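Local coordinates for Exo-beta-1,3-galactanase (Bifidobacterium bifidum, PDB 5FLW), which probably cleaves galactose units from the non-reducing ends of beta-1,3-galactan chains, as a member of glycoside hydrolase family 43, at residues M152-D157 / S205-W210; H158-Y163 / E189-I194. All blocks are in the same frame, centred on the assembly; numbering follows the deposited sequence.

Overall arrangement
Both interactions join the four-stranded sheet of residues 139-179 to the next one, 191-232, consecutive blades of the five-bladed beta-propeller usual in family 43. Interaction 2 is the buried one, joining strand 159-165 to strand 191-196 by apolar contact. Interaction 1, with its centre about 9 Å away, is only partly buried and lies where strand 149-155 runs out and the loop after strand 199-205 begins; there a leucine methyl rests on a salt-bridged arginine. The two meet directly: Ser-205 OG probably hydrogen-bonds to Ser-190 OG, and Leu-207 packs on Glu-189. The chemistry thus shifts from aliphatic in the interior to mixed polar and apolar nearer the surface.

Interaction 1: M152-D157 / S205-W210; sequences MSEDRD and SQLTSW
Leu-207 lays one methyl, CD1, over a face of the Arg-156 guanidinium group. Leu-207 CD1 sits toward the rim, 3.6 Å from Arg-156 NE, and also touches the last methylene, Arg-156 CD, at 3.7 Å. The two side chains come from opposite directions. The arginine gets there by running CG anti to the backbone nitrogen (chi1 -162°) and then bending at chi2 and chi3, which turns the guanidinium group past the end of the strand to meet the Glu-154 carboxylate. It grips this carboxylate side-on with two nitrogens. Arg-156 NH2 donates to Glu-154 OE1 at 2.8 Å in a nearly straight bond (172°), and Arg-156 NE donates to Glu-154 OE2 at 2.8 Å, on the syn side. Both acceptors lie close to the guanidinium plane, but the carboxylate is turned out of that plane, so that OE1 is met from above its own. Glu-154 OE2 also lies 4.3 Å from Leu-207 CD1. Farther out, Asp-155 OD1 accepts from Asp-157 N at 3.1 Å, an Asx turn that shapes the chain around the arginine, while Leu-207 N is hydrogen-bonded to Tyr-184 OH and its side chain also packs on Glu-189. With an alanine in place of Arg-156, the buried carboxylate of Glu-154 would probably lose its paired charge and the Leu-207 methyl the flat surface it rests on. In-plane hydrogen bonds and apolar contact over the face use different parts of one guanidinium group, so charge pairing and the cover given to the leucine methyl probably reinforce each other.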
ATOM      1  N   MET A 152      -0.845   0.100   9.074  1.00 11.11           N
ATOM      2  CA  MET A 152      -0.231   1.411   9.217  1.00 12.18           C
ATOM      3  C   MET A 152      -1.229   2.441   8.728  1.00 13.48           C
ATOM      4  O   MET A 152      -1.933   2.206   7.739  1.00 13.78           O
ATOM      5  CB  MET A 152       1.086   1.525   8.429  1.00 13.09           C
ATOM      6  CG  MET A 152       2.156   0.496   8.814  1.00 12.31           C
ATOM      7  SD  MET A 152       2.028  -1.105   7.955  1.00 16.03           S
ATOM      8  CE  MET A 152       2.697  -0.679   6.327  1.00 12.32           C
ATOM      9  N   SER A 153      -1.296   3.581   9.417  1.00 10.83           N
ATOM     10  CA  SER A 153      -2.410   4.508   9.209  1.00 13.00           C
ATOM     11  C   SER A 153      -1.944   5.943   9.414  1.00 11.37           C
ATOM     12  O   SER A 153      -1.609   6.327  10.542  1.00 12.29           O
ATOM     13  CB  SER A 153      -3.555   4.196  10.199  1.00 12.31           C
ATOM     14  OG  SER A 153      -4.528   5.241  10.224  1.00 12.41           O
ATOM     15  N   GLU A 154      -1.999   6.754   8.357  1.00 11.81           N
ATOM     16  CA  GLU A 154      -1.602   8.154   8.468  1.00 10.39           C
ATOM     17  C   GLU A 154      -2.716   8.967   9.122  1.00  9.83           C
ATOM     18  O   GLU A 154      -3.874   8.927   8.684  1.00 11.68           O
ATOM     19  CB  GLU A 154      -1.242   8.733   7.094  1.00  9.94           C
ATOM     20  CG  GLU A 154      -0.502  10.084   7.164  1.00 12.51           C
ATOM     21  CD  GLU A 154      -1.425  11.304   7.225  1.00 16.47           C
ATOM     22  OE1 GLU A 154      -2.485  11.291   6.559  1.00 14.31           O
ATOM     23  OE2 GLU A 154      -1.092  12.285   7.940  1.00 14.80           O
ATOM     24  N   ASP A 155      -2.352   9.713  10.168  1.00 11.46           N
ATOM     25  CA  ASP A 155      -3.279  10.464  11.014  1.00 12.03           C
ATOM     26  C   ASP A 155      -2.752  11.896  11.078  1.00 13.41           C
ATOM     27  O   ASP A 155      -1.734  12.156  11.747  1.00 11.57           O
ATOM     28  CB  ASP A 155      -3.317   9.780  12.385  1.00 13.20           C
ATOM     29  CG  ASP A 155      -3.968  10.605  13.491  1.00 10.94           C
ATOM     30  OD1 ASP A 155      -4.406  11.759  13.293  1.00 12.61           O
ATOM     31  OD2 ASP A 155      -4.003  10.052  14.633  1.00 14.11           O
ATOM     32  N   ARG A 156      -3.434  12.824  10.377  1.00 12.29           N
ATOM     33  CA  ARG A 156      -2.867  14.171  10.197  1.00 12.72           C
ATOM     34  C   ARG A 156      -2.609  14.900  11.521  1.00 15.57           C
ATOM     35  O   ARG A 156      -1.735  15.782  11.583  1.00 16.34           O
ATOM     36  CB  ARG A 156      -3.720  15.022   9.269  1.00 14.98           C
ATOM     37  CG  ARG A 156      -2.971  16.264   8.685  1.00 13.11           C
ATOM     38  CD  ARG A 156      -1.815  15.883   7.740  1.00 13.11           C
ATOM     39  NE  ARG A 156      -2.146  14.707   6.924  1.00 14.21           N
ATOM     40  CZ  ARG A 156      -2.676  14.738   5.691  1.00 17.06           C
ATOM     41  NH1 ARG A 156      -2.947  15.891   5.077  1.00 15.10           N
ATOM     42  NH2 ARG A 156      -2.961  13.589   5.074  1.00 15.75           N
ATOM     43  N   ASP A 157      -3.356  14.570  12.586  1.00 12.66           N
ATOM     44  CA  ASP A 157      -3.178  15.285  13.845  1.00 14.17           C
ATOM     45  C   ASP A 157      -2.025  14.737  14.691  1.00 15.63           C
ATOM     46  O   ASP A 157      -1.583  15.432  15.614  1.00 19.00           O
ATOM     47  CB  ASP A 157      -4.447  15.239  14.698  1.00 16.33           C
ATOM     48  CG  ASP A 157      -5.665  15.853  14.012  1.00 17.05           C
ATOM     49  OD1 ASP A 157      -5.554  16.913  13.357  1.00 18.88           O
ATOM     50  OD2 ASP A 157      -6.739  15.224  14.143  1.00 29.96           O
ATOM     51  N   SER A 205       5.861   8.668   1.954  1.00 12.26           N
ATOM     52  CA  SER A 205       5.964   9.853   1.110  1.00 12.53           C
ATOM     53  C   SER A 205       5.662  11.127   1.894  1.00 14.25           C
ATOM     54  O   SER A 205       4.820  11.137   2.804  1.00 14.31           O
ATOM     55  CB  SER A 205       5.018   9.768  -0.092  1.00 14.54           C
ATOM     56  OG  SER A 205       3.707   9.404   0.304  1.00 14.46           O
ATOM     57  N   GLN A 206       6.344  12.212   1.526  1.00 15.51           N
ATOM     58  CA  GLN A 206       6.004  13.498   2.129  1.00 17.84           C
ATOM     59  C   GLN A 206       4.609  13.922   1.670  1.00 14.24           C
ATOM     60  O   GLN A 206       4.024  13.339   0.752  1.00 16.81           O
ATOM     61  CB  GLN A 206       7.061  14.572   1.821  1.00 14.84           C
ATOM     62  CG  GLN A 206       8.478  14.115   2.135  1.00 20.99           C
ATOM     63  CD  GLN A 206       9.518  15.205   1.866  1.00 24.29           C
ATOM     64  OE1 GLN A 206      10.538  14.977   1.193  1.00 27.74           O
ATOM     65  NE2 GLN A 206       9.273  16.400   2.369  1.00 27.82           N
ATOM     66  N   LEU A 207       4.066  14.935   2.350  1.00 18.62           N
ATOM     67  CA  LEU A 207       2.726  15.465   2.086  1.00 17.54           C
ATOM     68  C   LEU A 207       2.928  16.679   1.187  1.00 23.01           C
ATOM     69  O   LEU A 207       3.145  17.798   1.662  1.00 28.92           O
ATOM     70  CB  LEU A 207       2.028  15.839   3.394  1.00 18.29           C
ATOM     71  CG  LEU A 207       1.917  14.713   4.435  1.00 17.14           C
ATOM     72  CD1 LEU A 207       1.207  15.199   5.690  1.00 19.15           C
ATOM     73  CD2 LEU A 207       1.188  13.528   3.884  1.00 33.16           C
ATOM     74  N   THR A 208       2.890  16.454  -0.124  1.00 20.91           N
ATOM     75  CA  THR A 208       3.082  17.529  -1.097  1.00 21.68           C
ATOM     76  C   THR A 208       1.987  17.492  -2.156  1.00 27.20           C
ATOM     77  O   THR A 208       2.208  17.844  -3.309  1.00 21.35           O
ATOM     78  CB  THR A 208       4.463  17.444  -1.784  1.00 19.79           C
ATOM     79  OG1 THR A 208       4.552  16.238  -2.551  1.00 20.49           O
ATOM     80  CG2 THR A 208       5.578  17.458  -0.754  1.00 21.30           C
ATOM     81  N   SER A 209       0.806  17.058  -1.735  1.00 36.21           N
ATOM     82  CA  SER A 209      -0.358  16.939  -2.608  1.00 41.66           C
ATOM     83  C   SER A 209      -0.073  16.157  -3.891  1.00 23.94           C
ATOM     84  O   SER A 209       0.465  15.064  -3.833  1.00 25.55           O
ATOM     85  CB  SER A 209      -1.015  18.296  -2.886  1.00 42.27           C
ATOM     86  OG  SER A 209      -0.108  19.255  -3.397  1.00 34.45           O
ATOM     87  N   TRP A 210      -0.444  16.709  -5.043  1.00 34.73           N
ATOM     88  CA  TRP A 210      -0.231  16.009  -6.311  1.00 21.84           C
ATOM     89  C   TRP A 210       1.232  15.908  -6.738  1.00 23.98           C
ATOM     90  O   TRP A 210       1.607  14.982  -7.448  1.00 23.81           O
ATOM     91  CB  TRP A 210      -1.104  16.605  -7.418  1.00 21.41           C
ATOM     92  CG  TRP A 210      -2.566  16.378  -7.179  1.00 22.79           C
ATOM     93  CD1 TRP A 210      -3.427  17.218  -6.551  1.00 22.07           C
ATOM     94  CD2 TRP A 210      -3.326  15.221  -7.544  1.00 20.14           C
ATOM     95  NE1 TRP A 210      -4.682  16.666  -6.506  1.00 20.44           N
ATOM     96  CE2 TRP A 210      -4.647  15.440  -7.113  1.00 19.92           C
ATOM     97  CE3 TRP A 210      -3.022  14.025  -8.200  1.00 18.94           C
ATOM     98  CZ2 TRP A 210      -5.660  14.512  -7.313  1.00 17.43           C
ATOM     99  CZ3 TRP A 210      -4.031  13.104  -8.399  1.00 20.63           C
ATOM    100  CH2 TRP A 210      -5.333  13.353  -7.960  1.00 22.44           C
TER

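Interaction 2: H158-Y163 / E189-I194; sequences HGTHIY and ESPTII
Thr-160 and Ile-162 meet Pro-191 and Ile-193 at just two points, all four residues buried and no hydrogen bond passing between the segments. The closer point joins two isoleucine ends, Ile-162 CD1 and Ile-193 CD1, 3.8 Å apart, with the side chains crossing at a slant. In Ile-162 the CG1 branch stands beside the backbone nitrogen and runs on extended (chi2 175°), carrying its end methyl across to the other strand. At the second point Thr-160 CG2 faces Pro-191 CB at 4.4 Å, a looser approach. The threonine's polar branch goes to another partner: OG1 is hydrogen-bonded to Leu-188 O. Met-152 packs on both Pro-191 and Ile-193, while Trp-202 touches Thr-160 and Ile-162, so neighbouring strands complete the apolar layer. Both segments carry a backbone irregularity. A classic beta bulge sets His-158 and Gly-159 opposite the single residue Asp-155, and the backbone bends sharply at Ser-190, where phi is positive (38°), just ahead of Pro-191. Two successive four-stranded antiparallel sheets meeting through apolar side chains, without hydrogen bonds between these two segments, fit blade-to-blade packing in the five-bladed beta-propeller of family 43.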
ATOM      1  N   HIS A 158      -1.544  13.491  14.424  1.00 15.32           N
ATOM      2  CA  HIS A 158      -0.609  12.837  15.349  1.00 16.27           C
ATOM      3  C   HIS A 158       0.664  12.298  14.711  1.00 18.59           C
ATOM      4  O   HIS A 158       1.754  12.401  15.313  1.00 19.28           O
ATOM      5  CB  HIS A 158      -1.276  11.703  16.169  1.00 14.19           C
ATOM      6  CG  HIS A 158      -2.461  12.148  16.968  1.00 14.13           C
ATOM      7  ND1 HIS A 158      -3.745  11.742  16.693  1.00 14.70           N
ATOM      8  CD2 HIS A 158      -2.553  12.990  18.022  1.00 17.10           C
ATOM      9  CE1 HIS A 158      -4.583  12.299  17.549  1.00 15.73           C
ATOM     10  NE2 HIS A 158      -3.884  13.062  18.367  1.00 17.75           N
ATOM     11  N   GLY A 159       0.563  11.705  13.533  1.00 14.12           N
ATOM     12  CA  GLY A 159       1.662  11.022  12.902  1.00 15.98           C
ATOM     13  C   GLY A 159       1.124   9.800  12.209  1.00 14.95           C
ATOM     14  O   GLY A 159      -0.089   9.621  12.075  1.00 14.24           O
ATOM     15  N   THR A 160       2.029   8.935  11.749  1.00 13.95           N
ATOM     16  CA  THR A 160       1.605   7.702  11.101  1.00 12.89           C
ATOM     17  C   THR A 160       1.735   6.557  12.105  1.00 15.49           C
ATOM     18  O   THR A 160       2.813   6.353  12.691  1.00 13.16           O
ATOM     19  CB  THR A 160       2.365   7.476   9.797  1.00 11.53           C
ATOM     20  OG1 THR A 160       2.078   8.591   8.936  1.00 15.26           O
ATOM     21  CG2 THR A 160       1.933   6.170   9.116  1.00 14.47           C
ATOM     22  N   HIS A 161       0.604   5.871  12.351  1.00 14.02           N
ATOM     23  CA  HIS A 161       0.516   4.809  13.341  1.00 13.80           C
ATOM     24  C   HIS A 161       0.915   3.471  12.738  1.00 13.10           C
ATOM     25  O   HIS A 161       0.675   3.198  11.557  1.00 13.49           O
ATOM     26  CB  HIS A 161      -0.919   4.627  13.851  1.00 13.03           C
ATOM     27  CG  HIS A 161      -1.499   5.831  14.524  1.00 15.67           C
ATOM     28  ND1 HIS A 161      -1.559   5.964  15.894  1.00 16.43           N
ATOM     29  CD2 HIS A 161      -2.073   6.946  14.012  1.00 11.66           C
ATOM     30  CE1 HIS A 161      -2.143   7.113  16.199  1.00 15.13           C
ATOM     31  NE2 HIS A 161      -2.451   7.734  15.076  1.00 13.72           N
ATOM     32  N   ILE A 162       1.459   2.612  13.591  1.00 14.78           N
ATOM     33  CA  ILE A 162       1.435   1.164  13.410  1.00 12.30           C
ATOM     34  C   ILE A 162       0.430   0.646  14.430  1.00 15.85           C
ATOM     35  O   ILE A 162       0.626   0.814  15.642  1.00 14.75           O
ATOM     36  CB  ILE A 162       2.815   0.526  13.641  1.00 14.10           C
ATOM     37  CG1 ILE A 162       3.865   1.114  12.672  1.00 13.35           C
ATOM     38  CG2 ILE A 162       2.707  -0.996  13.532  1.00 13.77           C
ATOM     39  CD1 ILE A 162       5.286   0.633  12.889  1.00 14.90           C
ATOM     40  N   TYR A 163      -0.674   0.072  13.949  1.00 13.93           N
ATOM     41  CA  TYR A 163      -1.725  -0.473  14.798  1.00 12.67           C
ATOM     42  C   TYR A 163      -1.677  -1.997  14.746  1.00 14.21           C
ATOM     43  O   TYR A 163      -1.641  -2.575  13.653  1.00 14.20           O
ATOM     44  CB  TYR A 163      -3.084  -0.049  14.262  1.00 13.00           C
ATOM     45  CG  TYR A 163      -3.469   1.397  14.458  1.00 13.44           C
ATOM     46  CD1 TYR A 163      -3.408   2.001  15.727  1.00 13.38           C
ATOM     47  CD2 TYR A 163      -3.972   2.144  13.388  1.00 11.68           C
ATOM     48  CE1 TYR A 163      -3.813   3.333  15.900  1.00 14.24           C
ATOM     49  CE2 TYR A 163      -4.360   3.463  13.552  1.00  9.93           C
ATOM     50  CZ  TYR A 163      -4.290   4.045  14.800  1.00 11.43           C
ATOM     51  OH  TYR A 163      -4.675   5.346  14.952  1.00 12.43           O
ATOM     52  N   GLU A 189       3.023   9.729   4.383  1.00 13.38           N
ATOM     53  CA  GLU A 189       1.851   8.941   4.015  1.00 14.41           C
ATOM     54  C   GLU A 189       2.216   7.715   3.173  1.00 15.43           C
ATOM     55  O   GLU A 189       3.388   7.372   3.065  1.00 11.27           O
ATOM     56  CB  GLU A 189       0.728   9.787   3.412  1.00 20.65           C
ATOM     57  CG  GLU A 189       1.064  10.480   2.114  1.00 19.67           C
ATOM     58  CD  GLU A 189      -0.052  11.394   1.640  1.00 28.84           C
ATOM     59  OE1 GLU A 189      -1.203  11.257   2.102  1.00 21.29           O
ATOM     60  OE2 GLU A 189       0.227  12.247   0.788  1.00 22.67           O
ATOM     61  N   SER A 190       1.234   7.003   2.453  1.00 12.20           N
ATOM     62  CA  SER A 190       1.464   5.799   1.645  1.00 11.23           C
ATOM     63  C   SER A 190       2.497   4.878   2.300  1.00 13.22           C
ATOM     64  O   SER A 190       3.517   4.558   1.706  1.00 15.06           O
ATOM     65  CB  SER A 190       1.834   6.138   0.192  1.00 13.81           C
ATOM     66  OG  SER A 190       3.101   6.757   0.080  1.00 12.90           O
ATOM     67  N   PRO A 191       2.216   4.439   3.525  1.00 12.13           N
ATOM     68  CA  PRO A 191       3.193   3.609   4.244  1.00 11.96           C
ATOM     69  C   PRO A 191       3.301   2.188   3.700  1.00 12.26           C
ATOM     70  O   PRO A 191       2.312   1.581   3.256  1.00 12.05           O
ATOM     71  CB  PRO A 191       2.631   3.587   5.679  1.00 12.13           C
ATOM     72  CG  PRO A 191       1.146   3.755   5.490  1.00 11.97           C
ATOM     73  CD  PRO A 191       1.044   4.768   4.364  1.00 12.27           C
ATOM     74  N   THR A 192       4.523   1.643   3.820  1.00 12.52           N
ATOM     75  CA  THR A 192       4.798   0.238   3.539  1.00 13.50           C
ATOM     76  C   THR A 192       5.980  -0.197   4.412  1.00 13.92           C
ATOM     77  O   THR A 192       6.902   0.593   4.639  1.00 15.70           O
ATOM     78  CB  THR A 192       5.041   0.018   2.025  1.00 14.07           C
ATOM     79  OG1 THR A 192       5.337  -1.366   1.773  1.00 14.48           O
ATOM     80  CG2 THR A 192       6.147   0.917   1.492  1.00 13.88           C
ATOM     81  N   ILE A 193       5.935  -1.438   4.926  1.00 13.26           N
ATOM     82  CA  ILE A 193       6.976  -1.970   5.807  1.00 15.17           C
ATOM     83  C   ILE A 193       7.393  -3.358   5.342  1.00 16.76           C
ATOM     84  O   ILE A 193       6.545  -4.205   5.043  1.00 15.81           O
ATOM     85  CB  ILE A 193       6.509  -2.034   7.294  1.00 16.19           C
ATOM     86  CG1 ILE A 193       6.312  -0.620   7.865  1.00 17.35           C
ATOM     87  CG2 ILE A 193       7.501  -2.831   8.194  1.00 15.74           C
ATOM     88  CD1 ILE A 193       5.747  -0.549   9.280  1.00 14.22           C
ATOM     89  N   ILE A 194       8.702  -3.610   5.367  1.00 15.79           N
ATOM     90  CA  ILE A 194       9.265  -4.941   5.167  1.00 15.46           C
ATOM     91  C   ILE A 194      10.218  -5.216   6.326  1.00 17.20           C
ATOM     92  O   ILE A 194      10.553  -4.328   7.121  1.00 17.31           O
ATOM     93  CB  ILE A 194       9.980  -5.156   3.796  1.00 16.75           C
ATOM     94  CG1 ILE A 194      11.185  -4.214   3.617  1.00 21.10           C
ATOM     95  CG2 ILE A 194       9.006  -5.029   2.623  1.00 17.40           C
ATOM     96  CD1 ILE A 194      12.484  -4.723   4.168  1.00 25.83           C
TER